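FtsY (Mycoplasma mycoides, PDB 1ZU4) is an SRP receptor of the SRP54-type family, modelled as the NG fragment that joins an N-terminal helical bundle to a G domain of the P-loop class. Local coordinates at residues F16-D21 and E41-Q46; Y29-D34 and T65-S70; N59-K64 and K75-E80; S81-Y86 and F299-Y304. All blocks are in the same frame, centred on the assembly; numbering follows the deposited sequence.

Interaction 1. Residues F16-D21 and E41-Q46; sequences FNFSKD and EDVLIQ
Asp21 and Val43 face each other where two helices run almost antiparallel, their short axes at 165° and 10.0 Å apart at closest approach. CG1 of Val43 does most of the touching. It stands anti to the backbone N (chi1 171°), which carries it between Asp21 CB, 3.7 Å from CG1, and the ring of Phe18, whose CE2 meets the same methyl at 4.0 Å. The methyl arrives at the edge of that ring, near its plane. Helices 12-27 and 34-46 are neighbours in the N-domain bundle of the SRP54-type family, and the buried ring of Phe18 packs inside it, against Leu44 as well: Phe18 CE2 lies 4.3 Å from Leu44 CD2. Leu78 and Leu82 of helix 71-87 also pack on the ring, and Phe312 meets it edge-to-face. The carboxylate of Asp21 adds a polar link beside these apolar contacts. With CG beside the backbone N (chi1 -71°), OD2 reaches a water that donates to it at 2.7 Å and to the carbonyl oxygen of Val43 at 3.0 Å, tying the helices together through a shared solvent molecule. Farther out, the exposed Gln46 brings its CB to 3.9 Å from Asp21 OD2.

Interaction 2. Residues Y29-D34 and T65-S70; sequences YKQADD and TKRDTS
Ala32 N donates to Arg67 O over 2.9 Å, a direct backbone bond between the two loops with an N-H...O angle of 155°. A second direct bond runs from Tyr29 OH to Thr69 O at 2.7 Å, with the oxygen at the edge of the ring and in its plane; the hydroxyl sits too close to another atom of the model, so its exact place is less sure. Water adds a third tie, donating to Ala32 O at 3.1 Å and to Thr65 OG1 at 3.2 Å. The segment 65-70 is stiffened from within: a type I turn spans Lys66 to Thr69, and Lys66 N donates almost straight to Thr69 OG1 (2.9 Å, 169°). Ala32, centre of an inverse gamma turn, sets CB 3.2 Å from Lys66 O. At the exposed side Gln31 and Arg67 run alongside each other in the same direction, their amide and guanidinium planes 35° apart. Arg67 CG lies between its own backbone N and carbonyl carbon, and the chain extends from there to NE, which lays it beside Gln31; Gln31 CG is 3.5 Å from Arg67 O. Asp33 and Ser70 N-cap helices 34-46 and 71-87; the contact joins the two interhelical loops at one end of the bundle. Backbone carbonyls supply most of the acceptors, so the pairing probably depends more on how the loops are folded than on charged side chains.

Interaction 3. Residues N59-K64 and K75-E80; sequences NLVRKK and KDALVE
Lys64 and Glu80 reach each other through different first torsions. Lys64 CG stands beside its own backbone N (chi1 -72°) and the chain runs out extended before bending at its last torsion, while Glu80 CG is anti to the N (chi1 177°) and the chain continues extended, carrying the carboxylate toward Lys64. The two side chains cross at a slant, and Lys64 NZ lands 2.6 Å from Glu80 OE2. This salt bridge uses the anti lone pair of OE2, the one turned away from the other carboxylate oxygen. The methylene groups of the lysine share in the contact: Lys64 CD lies 3.9 Å from Ala77 O and 3.6 Å from Glu80 OE2. NZ also gives a hydrogen bond to Gln84 OE1 one turn farther along, so the ammonium is gripped by two acceptors of one helix.

Beside the salt bridge the contact is apolar and close. Val61 CG2 presses on the backbone of Leu78, 3.7 Å from its CA, and meets the tip of that side chain at 4.0 Å from CD1. The other methyl, Val61 CG1, is 4.3 Å from Ala77 CB. The small alanine suits a near approach of the backbones, and the short axes come within 8.7 Å at 135°. Helices 51-64 and 71-87 are adjacent members of the N-domain bundle: Val61 also packs on Phe37 of helix 34-46, while Leu78 packs on Leu44 of that same helix and on Ile22 of helix 12-27.

Interaction 4. Residues S81-Y86 and F299-Y304; sequences SLYQAY and FDIDQY
Ile301 makes a CH-pi contact with Tyr86: its CD1 sits over one face of the ring, 3.8 Å from the centroid and 22° off the normal, displaced toward the rim on the CG side. CG1 of the isoleucine lies along the same face, 3.5 Å from Tyr86 CD2. The side chain can serve two rings because CG1 is anti to the backbone N, sending the ethyl arm to Tyr86, whereas Ile301 CG2, between the backbone N and the carbonyl carbon, meets Tyr83 CE1 at 3.8 Å. The aromatic pair is Tyr86 with Phe299, ring planes at 45° and centroids 5.9 Å apart, neither stacked nor perpendicular; the side chains come from opposite directions and Phe299 CE2 is 3.7 Å from Tyr86 OH. In the SRP54-type NG fold this is a seam between domains: helix 71-87, last of the N-terminal bundle, rests against the end of the G domain, where edge strand 296-298 leads into helix 301-308. Polar bonds outside this packing fix its members. Tyr86 OH bonds to Ile284 N, pinning the ring to the sheet, and Asp300 N-caps helix 301-308: its OD1 accepts from Gln303 N at 3.2 Å, from above the carboxylate plane. Tyr83 and Asp302 are both partly exposed; the Asp302 carboxylate stands nearly perpendicular to the Tyr83 ring, with OD1 3.9 Å from Tyr83 CD1.

Overall arrangement
Interactions 1, 2 and 3 all belong to the helical bundle; interaction 4 ties the bundle to the G domain. Interactions 1 and 3 are buried and largely apolar, with a water bridge in one and a salt bridge in the other at their margins, and they share a common apolar interior, through Leu78. Interaction 2 is a surface contact of loops at the far end, carried by backbone acceptors; it joins interaction 3 through the salt bridge of Asp34 and Arg62. Interactions 3 and 4 share helix 71-87, with Ser81 and Gln84 lying against Leu60 and Lys64. Interaction 4, partly buried, is the most aromatic and bridges the longest sequence gap.

Interaction 1. Residues F16-D21 and E41-Q46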
# COMPACT_ATOMS: atom_id res chain seq x y z
N PHE A 16 -15.63 -12.75 0.46
CA PHE A 16 -17.04 -13.08 0.53
C PHE A 16 -17.84 -12.57 -0.69
O PHE A 16 -18.65 -13.30 -1.25
CB PHE A 16 -17.70 -12.51 1.78
CG PHE A 16 -19.18 -12.80 1.83
CD1 PHE A 16 -19.62 -14.07 2.22
CD2 PHE A 16 -20.12 -11.86 1.39
CE1 PHE A 16 -21.01 -14.38 2.20
CE2 PHE A 16 -21.50 -12.16 1.38
CZ PHE A 16 -21.93 -13.41 1.79
N ASN A 17 -17.65 -11.29 -1.01
CA ASN A 17 -18.27 -10.67 -2.17
C ASN A 17 -17.92 -11.34 -3.54
O ASN A 17 -18.80 -11.59 -4.38
CB ASN A 17 -17.79 -9.23 -2.17
CG ASN A 17 -18.69 -8.30 -2.95
OD1 ASN A 17 -19.64 -7.69 -2.39
ND2 ASN A 17 -18.36 -8.11 -4.22
N PHE A 18 -16.62 -11.57 -3.76
CA PHE A 18 -16.13 -12.23 -4.96
C PHE A 18 -16.67 -13.67 -5.02
O PHE A 18 -17.22 -14.07 -6.04
CB PHE A 18 -14.58 -12.18 -4.95
CG PHE A 18 -13.93 -12.53 -6.26
CD1 PHE A 18 -12.65 -13.06 -6.26
CD2 PHE A 18 -14.60 -12.38 -7.48
CE1 PHE A 18 -12.00 -13.38 -7.47
CE2 PHE A 18 -13.95 -12.69 -8.69
CZ PHE A 18 -12.66 -13.19 -8.69
N SER A 19 -16.55 -14.46 -3.95
CA SER A 19 -17.12 -15.82 -3.99
C SER A 19 -18.64 -15.87 -4.12
O SER A 19 -19.18 -16.85 -4.67
CB SER A 19 -16.71 -16.63 -2.76
OG SER A 19 -17.38 -16.15 -1.62
N LYS A 20 -19.34 -14.87 -3.59
CA LYS A 20 -20.79 -14.82 -3.72
C LYS A 20 -21.15 -14.72 -5.19
O LYS A 20 -22.02 -15.45 -5.66
CB LYS A 20 -21.39 -13.64 -2.95
CG LYS A 20 -22.91 -13.68 -2.83
CD LYS A 20 -23.43 -12.25 -2.59
CE LYS A 20 -24.90 -12.29 -2.11
NZ LYS A 20 -25.85 -12.34 -3.27
N ASP A 21 -20.45 -13.85 -5.92
CA ASP A 21 -20.63 -13.75 -7.37
C ASP A 21 -20.17 -14.98 -8.13
O ASP A 21 -20.83 -15.40 -9.10
CB ASP A 21 -19.92 -12.50 -7.91
CG ASP A 21 -20.61 -11.21 -7.49
OD1 ASP A 21 -21.73 -11.31 -6.90
OD2 ASP A 21 -20.03 -10.12 -7.74
N GLU A 41 -16.98 -11.83 -17.18
CA GLU A 41 -16.53 -10.44 -17.31
C GLU A 41 -17.37 -9.55 -16.46
O GLU A 41 -16.86 -8.65 -15.81
CB GLU A 41 -16.55 -10.02 -18.80
CG GLU A 41 -15.29 -10.49 -19.52
CD GLU A 41 -15.39 -10.50 -21.03
OE1 GLU A 41 -16.34 -9.96 -21.65
OE2 GLU A 41 -14.48 -11.08 -21.60
N ASP A 42 -18.67 -9.82 -16.40
CA ASP A 42 -19.53 -9.09 -15.49
C ASP A 42 -19.18 -9.25 -14.00
O ASP A 42 -19.11 -8.29 -13.26
CB ASP A 42 -21.01 -9.36 -15.76
CG ASP A 42 -21.88 -8.37 -15.07
OD1 ASP A 42 -21.76 -7.16 -15.38
OD2 ASP A 42 -22.66 -8.76 -14.17
N VAL A 43 -18.88 -10.46 -13.59
CA VAL A 43 -18.35 -10.65 -12.24
C VAL A 43 -17.03 -9.89 -12.01
O VAL A 43 -16.86 -9.27 -10.98
CB VAL A 43 -18.14 -12.12 -11.96
CG1 VAL A 43 -17.37 -12.34 -10.65
CG2 VAL A 43 -19.49 -12.87 -11.98
N LEU A 44 -16.10 -9.91 -12.97
CA LEU A 44 -14.80 -9.27 -12.76
C LEU A 44 -15.01 -7.78 -12.63
O LEU A 44 -14.34 -7.11 -11.82
CB LEU A 44 -13.84 -9.58 -13.93
CG LEU A 44 -13.41 -11.04 -13.94
CD1 LEU A 44 -12.54 -11.34 -15.10
CD2 LEU A 44 -12.74 -11.49 -12.62
N ILE A 45 -15.99 -7.26 -13.37
CA ILE A 45 -16.27 -5.82 -13.31
C ILE A 45 -16.66 -5.42 -11.88
O ILE A 45 -16.22 -4.39 -11.36
CB ILE A 45 -17.36 -5.37 -14.35
CG1 ILE A 45 -16.79 -5.46 -15.77
CG2 ILE A 45 -17.83 -3.91 -14.03
CD1 ILE A 45 -17.79 -5.52 -16.92
N GLN A 46 -17.44 -6.26 -11.21
CA GLN A 46 -17.95 -5.90 -9.89
C GLN A 46 -16.90 -5.87 -8.78
O GLN A 46 -17.17 -5.35 -7.70
CB GLN A 46 -19.11 -6.80 -9.51
CG GLN A 46 -20.40 -6.48 -10.32
CD GLN A 46 -21.44 -7.55 -10.14
OE1 GLN A 46 -21.41 -8.57 -10.83
NE2 GLN A 46 -22.39 -7.33 -9.21
O HOH W 1 -17.34 -9.84 -8.10

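Interaction 2. Residues Y29-D34 and T65-S70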
# COMPACT_ATOMS: atom_id res chain seq x y z
N TYR A 29 -23.61 -22.74 -14.87
CA TYR A 29 -22.43 -23.09 -15.68
C TYR A 29 -22.60 -24.42 -16.39
O TYR A 29 -22.85 -25.46 -15.77
CB TYR A 29 -21.12 -23.08 -14.88
CG TYR A 29 -19.88 -23.46 -15.70
CD1 TYR A 29 -19.24 -22.54 -16.53
CD2 TYR A 29 -19.36 -24.76 -15.67
CE1 TYR A 29 -18.12 -22.89 -17.28
CE2 TYR A 29 -18.24 -25.13 -16.40
CZ TYR A 29 -17.62 -24.19 -17.21
OH TYR A 29 -16.50 -24.57 -17.93
N LYS A 30 -22.43 -24.35 -17.71
CA LYS A 30 -22.54 -25.49 -18.61
C LYS A 30 -21.19 -25.67 -19.29
O LYS A 30 -20.44 -26.57 -18.92
CB LYS A 30 -23.66 -25.25 -19.61
CG LYS A 30 -25.03 -25.27 -18.94
CD LYS A 30 -26.12 -24.75 -19.85
CE LYS A 30 -27.35 -24.42 -19.03
NZ LYS A 30 -27.31 -23.00 -18.55
N GLN A 31 -20.85 -24.77 -20.22
CA GLN A 31 -19.54 -24.79 -20.94
C GLN A 31 -18.81 -23.44 -20.88
O GLN A 31 -19.46 -22.43 -20.74
CB GLN A 31 -19.75 -25.19 -22.42
CG GLN A 31 -19.92 -26.69 -22.57
CD GLN A 31 -19.82 -27.21 -23.98
OE1 GLN A 31 -20.10 -26.50 -24.95
NE2 GLN A 31 -19.45 -28.48 -24.11
N ALA A 32 -17.47 -23.45 -20.97
CA ALA A 32 -16.64 -22.23 -21.01
C ALA A 32 -16.67 -21.63 -22.42
O ALA A 32 -15.68 -21.60 -23.12
CB ALA A 32 -15.18 -22.57 -20.62
N ASP A 33 -17.84 -21.15 -22.82
CA ASP A 33 -18.06 -20.63 -24.15
C ASP A 33 -18.11 -19.09 -24.11
O ASP A 33 -18.02 -18.49 -23.04
CB ASP A 33 -19.36 -21.23 -24.74
CG ASP A 33 -20.60 -20.98 -23.85
OD1 ASP A 33 -20.63 -20.06 -22.99
OD2 ASP A 33 -21.60 -21.70 -24.04
N ASP A 34 -18.28 -18.44 -25.26
CA ASP A 34 -18.37 -16.98 -25.28
C ASP A 34 -19.40 -16.40 -24.31
O ASP A 34 -19.09 -15.47 -23.56
CB ASP A 34 -18.58 -16.46 -26.70
CG ASP A 34 -17.38 -16.75 -27.61
OD1 ASP A 34 -16.24 -16.94 -27.09
OD2 ASP A 34 -17.56 -16.82 -28.84
N THR A 65 -8.04 -22.22 -20.84
CA THR A 65 -9.15 -23.15 -20.61
C THR A 65 -9.78 -23.62 -21.92
O THR A 65 -9.55 -23.02 -22.93
CB THR A 65 -10.26 -22.51 -19.76
OG1 THR A 65 -10.68 -21.30 -20.36
CG2 THR A 65 -9.80 -22.17 -18.32
N LYS A 66 -10.63 -24.65 -21.86
CA LYS A 66 -11.37 -25.10 -23.01
C LYS A 66 -12.86 -25.04 -22.66
O LYS A 66 -13.21 -24.91 -21.48
CB LYS A 66 -10.97 -26.53 -23.40
CG LYS A 66 -9.54 -26.68 -23.79
CD LYS A 66 -9.15 -25.73 -24.92
CE LYS A 66 -7.79 -26.11 -25.47
NZ LYS A 66 -7.50 -25.41 -26.74
N ARG A 67 -13.73 -25.13 -23.66
CA ARG A 67 -15.18 -25.12 -23.42
C ARG A 67 -15.63 -26.25 -22.46
O ARG A 67 -16.61 -26.08 -21.75
CB ARG A 67 -15.94 -25.26 -24.74
CG ARG A 67 -15.70 -26.62 -25.37
CD ARG A 67 -16.42 -26.88 -26.70
NE ARG A 67 -15.76 -27.98 -27.40
CZ ARG A 67 -15.74 -29.26 -26.98
NH1 ARG A 67 -16.37 -29.63 -25.86
NH2 ARG A 67 -15.09 -30.17 -27.69
N ASP A 68 -14.92 -27.38 -22.50
CA ASP A 68 -15.19 -28.56 -21.65
C ASP A 68 -14.50 -28.56 -20.29
O ASP A 68 -14.63 -29.52 -19.52
CB ASP A 68 -14.72 -29.82 -22.38
CG ASP A 68 -13.23 -29.75 -22.79
OD1 ASP A 68 -12.93 -29.27 -23.92
OD2 ASP A 68 -12.35 -30.21 -21.99
N THR A 69 -13.75 -27.51 -19.98
CA THR A 69 -13.11 -27.40 -18.67
C THR A 69 -14.22 -27.51 -17.56
O THR A 69 -15.32 -26.96 -17.69
CB THR A 69 -12.17 -26.13 -18.60
OG1 THR A 69 -11.08 -26.28 -19.55
CG2 THR A 69 -11.55 -25.95 -17.24
N SER A 70 -13.93 -28.29 -16.52
CA SER A 70 -14.82 -28.40 -15.36
C SER A 70 -14.83 -27.04 -14.70
O SER A 70 -13.83 -26.33 -14.80
CB SER A 70 -14.25 -29.40 -14.37
OG SER A 70 -12.94 -29.00 -13.99
O HOH W 2 -12.61 -21.86 -22.79

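Interaction 3. Residues N59-K64 and K75-E80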
# COMPACT_ATOMS: atom_id res chain seq x y z
N ASN A 59 -9.04 -12.62 -20.78
CA ASN A 59 -8.24 -13.20 -21.89
C ASN A 59 -7.31 -14.31 -21.44
O ASN A 59 -7.22 -15.34 -22.10
CB ASN A 59 -7.46 -12.14 -22.65
CG ASN A 59 -8.33 -11.32 -23.56
OD1 ASN A 59 -7.96 -10.20 -23.94
ND2 ASN A 59 -9.51 -11.83 -23.87
N LEU A 60 -6.64 -14.09 -20.31
CA LEU A 60 -5.87 -15.14 -19.66
C LEU A 60 -6.65 -16.41 -19.29
O LEU A 60 -6.19 -17.52 -19.56
CB LEU A 60 -5.18 -14.56 -18.43
CG LEU A 60 -3.90 -13.77 -18.75
CD1 LEU A 60 -3.49 -12.98 -17.52
CD2 LEU A 60 -2.77 -14.70 -19.29
N VAL A 61 -7.82 -16.26 -18.65
CA VAL A 61 -8.68 -17.41 -18.33
C VAL A 61 -9.10 -18.11 -19.66
O VAL A 61 -9.02 -19.32 -19.79
CB VAL A 61 -9.95 -17.00 -17.57
CG1 VAL A 61 -10.90 -18.22 -17.44
CG2 VAL A 61 -9.61 -16.46 -16.15
N ARG A 62 -9.45 -17.32 -20.66
CA ARG A 62 -9.86 -17.88 -21.95
C ARG A 62 -8.70 -18.64 -22.60
O ARG A 62 -8.89 -19.69 -23.20
CB ARG A 62 -10.45 -16.76 -22.84
CG ARG A 62 -10.53 -17.19 -24.27
CD ARG A 62 -11.69 -16.64 -25.05
NE ARG A 62 -12.38 -15.42 -24.63
CZ ARG A 62 -13.67 -15.23 -24.96
NH1 ARG A 62 -14.29 -16.21 -25.61
NH2 ARG A 62 -14.34 -14.13 -24.65
N LYS A 63 -7.47 -18.15 -22.41
CA LYS A 63 -6.31 -18.82 -22.96
C LYS A 63 -5.98 -20.15 -22.29
O LYS A 63 -5.56 -21.10 -22.96
CB LYS A 63 -5.10 -17.90 -22.85
CG LYS A 63 -3.96 -18.36 -23.74
CD LYS A 63 -3.31 -17.17 -24.41
CE LYS A 63 -2.25 -16.60 -23.50
NZ LYS A 63 -1.17 -17.63 -23.34
N LYS A 64 -6.17 -20.21 -20.98
CA LYS A 64 -5.86 -21.37 -20.13
C LYS A 64 -6.90 -22.49 -20.23
O LYS A 64 -6.72 -23.61 -19.72
CB LYS A 64 -5.76 -20.89 -18.68
CG LYS A 64 -4.51 -20.09 -18.42
CD LYS A 64 -4.57 -19.23 -17.16
CE LYS A 64 -3.53 -18.11 -17.27
NZ LYS A 64 -2.12 -18.61 -17.09
N LYS A 75 -11.92 -22.03 -12.11
CA LYS A 75 -11.54 -21.36 -10.87
C LYS A 75 -10.03 -21.34 -10.71
O LYS A 75 -9.46 -20.33 -10.32
CB LYS A 75 -12.15 -22.07 -9.66
CG LYS A 75 -13.61 -21.93 -9.45
CD LYS A 75 -14.05 -23.09 -8.52
CE LYS A 75 -15.42 -22.80 -7.92
NZ LYS A 75 -15.71 -23.75 -6.82
N ASP A 76 -9.35 -22.45 -11.02
CA ASP A 76 -7.89 -22.52 -10.86
C ASP A 76 -7.25 -21.54 -11.84
O ASP A 76 -6.26 -20.84 -11.54
CB ASP A 76 -7.37 -23.94 -11.12
CG ASP A 76 -7.74 -24.94 -9.99
OD1 ASP A 76 -7.75 -26.16 -10.25
OD2 ASP A 76 -8.01 -24.51 -8.85
N ALA A 77 -7.85 -21.52 -13.03
CA ALA A 77 -7.50 -20.64 -14.14
C ALA A 77 -7.61 -19.17 -13.76
O ALA A 77 -6.69 -18.38 -14.01
CB ALA A 77 -8.40 -20.98 -15.39
N LEU A 78 -8.73 -18.84 -13.12
CA LEU A 78 -9.01 -17.50 -12.70
C LEU A 78 -8.00 -17.03 -11.64
O LEU A 78 -7.48 -15.93 -11.74
CB LEU A 78 -10.44 -17.41 -12.17
CG LEU A 78 -10.89 -16.09 -11.60
CD1 LEU A 78 -10.65 -14.94 -12.62
CD2 LEU A 78 -12.35 -16.20 -11.15
N VAL A 79 -7.71 -17.89 -10.65
CA VAL A 79 -6.74 -17.57 -9.59
C VAL A 79 -5.37 -17.23 -10.21
O VAL A 79 -4.79 -16.21 -9.89
CB VAL A 79 -6.63 -18.71 -8.52
CG1 VAL A 79 -5.51 -18.42 -7.54
CG2 VAL A 79 -7.95 -18.87 -7.74
N GLU A 80 -4.92 -18.06 -11.13
CA GLU A 80 -3.67 -17.88 -11.84
C GLU A 80 -3.67 -16.64 -12.71
O GLU A 80 -2.69 -15.93 -12.75
CB GLU A 80 -3.36 -19.14 -12.68
CG GLU A 80 -2.11 -19.05 -13.52
CD GLU A 80 -1.77 -20.41 -14.15
OE1 GLU A 80 -1.59 -21.39 -13.40
OE2 GLU A 80 -1.71 -20.49 -15.40

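Interaction 4. Residues S81-Y86 and F299-Y304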
# COMPACT_ATOMS: atom_id res chain seq x y z
N SER A 81 -4.79 -16.36 -13.38
CA SER A 81 -4.91 -15.18 -14.26
C SER A 81 -4.94 -13.86 -13.50
O SER A 81 -4.52 -12.84 -14.04
CB SER A 81 -6.15 -15.27 -15.18
OG SER A 81 -6.14 -16.50 -15.97
N LEU A 82 -5.45 -13.89 -12.26
CA LEU A 82 -5.48 -12.69 -11.41
C LEU A 82 -4.06 -12.32 -11.01
O LEU A 82 -3.64 -11.18 -11.17
CB LEU A 82 -6.35 -12.93 -10.17
CG LEU A 82 -7.87 -12.98 -10.40
CD1 LEU A 82 -8.55 -13.62 -9.21
CD2 LEU A 82 -8.54 -11.60 -10.75
N TYR A 83 -3.33 -13.31 -10.50
CA TYR A 83 -1.94 -13.16 -10.17
C TYR A 83 -1.12 -12.70 -11.37
O TYR A 83 -0.28 -11.78 -11.25
CB TYR A 83 -1.42 -14.51 -9.63
CG TYR A 83 0.05 -14.57 -9.51
CD1 TYR A 83 0.70 -14.15 -8.33
CD2 TYR A 83 0.82 -15.03 -10.57
CE1 TYR A 83 2.03 -14.20 -8.22
CE2 TYR A 83 2.18 -15.04 -10.48
CZ TYR A 83 2.77 -14.66 -9.29
OH TYR A 83 4.11 -14.68 -9.19
N GLN A 84 -1.30 -13.37 -12.52
CA GLN A 84 -0.54 -12.97 -13.76
C GLN A 84 -0.84 -11.55 -14.28
O GLN A 84 0.05 -10.85 -14.81
CB GLN A 84 -0.71 -14.03 -14.86
CG GLN A 84 -0.07 -15.35 -14.43
CD GLN A 84 -0.02 -16.39 -15.54
OE1 GLN A 84 -0.78 -16.34 -16.50
NE2 GLN A 84 0.87 -17.34 -15.37
N ALA A 85 -2.08 -11.11 -14.09
CA ALA A 85 -2.51 -9.78 -14.53
C ALA A 85 -1.71 -8.71 -13.78
O ALA A 85 -1.27 -7.71 -14.36
CB ALA A 85 -3.98 -9.60 -14.30
N TYR A 86 -1.53 -8.94 -12.49
CA TYR A 86 -0.73 -8.07 -11.64
C TYR A 86 0.74 -8.20 -11.95
O TYR A 86 1.44 -7.19 -12.05
CB TYR A 86 -0.97 -8.41 -10.17
CG TYR A 86 -0.33 -7.46 -9.20
CD1 TYR A 86 -1.05 -6.37 -8.72
CD2 TYR A 86 1.03 -7.60 -8.80
CE1 TYR A 86 -0.50 -5.47 -7.83
CE2 TYR A 86 1.62 -6.67 -7.89
CZ TYR A 86 0.82 -5.62 -7.41
OH TYR A 86 1.29 -4.68 -6.54
N PHE A 299 3.54 -6.77 1.46
CA PHE A 299 2.63 -7.20 0.44
C PHE A 299 3.16 -8.37 -0.37
O PHE A 299 4.34 -8.42 -0.76
CB PHE A 299 2.35 -6.06 -0.50
CG PHE A 299 1.34 -6.37 -1.50
CD1 PHE A 299 0.02 -6.40 -1.14
CD2 PHE A 299 1.70 -6.67 -2.82
CE1 PHE A 299 -0.95 -6.68 -2.09
CE2 PHE A 299 0.74 -6.97 -3.74
CZ PHE A 299 -0.56 -6.98 -3.39
N ASP A 300 2.26 -9.29 -0.65
CA ASP A 300 2.58 -10.49 -1.38
C ASP A 300 1.36 -10.69 -2.27
O ASP A 300 0.24 -11.00 -1.81
CB ASP A 300 2.84 -11.60 -0.36
CG ASP A 300 2.99 -12.98 -0.97
OD1 ASP A 300 2.55 -13.16 -2.13
OD2 ASP A 300 3.53 -13.90 -0.27
N ILE A 301 1.58 -10.50 -3.56
CA ILE A 301 0.48 -10.57 -4.51
C ILE A 301 -0.16 -11.96 -4.57
O ILE A 301 -1.39 -12.04 -4.71
CB ILE A 301 0.88 -10.11 -5.94
CG1 ILE A 301 -0.33 -10.22 -6.90
CG2 ILE A 301 2.12 -10.87 -6.47
CD1 ILE A 301 -1.50 -9.32 -6.50
N ASP A 302 0.63 -13.04 -4.46
CA ASP A 302 0.01 -14.39 -4.47
C ASP A 302 -0.92 -14.59 -3.26
O ASP A 302 -2.00 -15.18 -3.37
CB ASP A 302 1.01 -15.53 -4.66
CG ASP A 302 0.32 -16.85 -4.93
OD1 ASP A 302 -0.40 -16.98 -5.96
OD2 ASP A 302 0.44 -17.76 -4.07
N GLN A 303 -0.52 -14.07 -2.12
CA GLN A 303 -1.32 -14.17 -0.91
C GLN A 303 -2.59 -13.34 -1.01
O GLN A 303 -3.66 -13.76 -0.58
CB GLN A 303 -0.49 -13.75 0.30
CG GLN A 303 0.48 -14.85 0.77
CD GLN A 303 -0.24 -16.10 1.26
OE1 GLN A 303 -0.83 -16.08 2.34
NE2 GLN A 303 -0.23 -17.17 0.46
N TYR A 304 -2.46 -12.12 -1.53
CA TYR A 304 -3.61 -11.28 -1.76
C TYR A 304 -4.62 -12.05 -2.64
O TYR A 304 -5.79 -12.18 -2.28
CB TYR A 304 -3.16 -10.00 -2.47
CG TYR A 304 -4.24 -9.01 -2.78
CD1 TYR A 304 -4.58 -8.03 -1.85
CD2 TYR A 304 -4.87 -9.01 -4.03
CE1 TYR A 304 -5.56 -7.08 -2.15
CE2 TYR A 304 -5.84 -8.10 -4.33
CZ TYR A 304 -6.17 -7.13 -3.40
OH TYR A 304 -7.11 -6.24 -3.73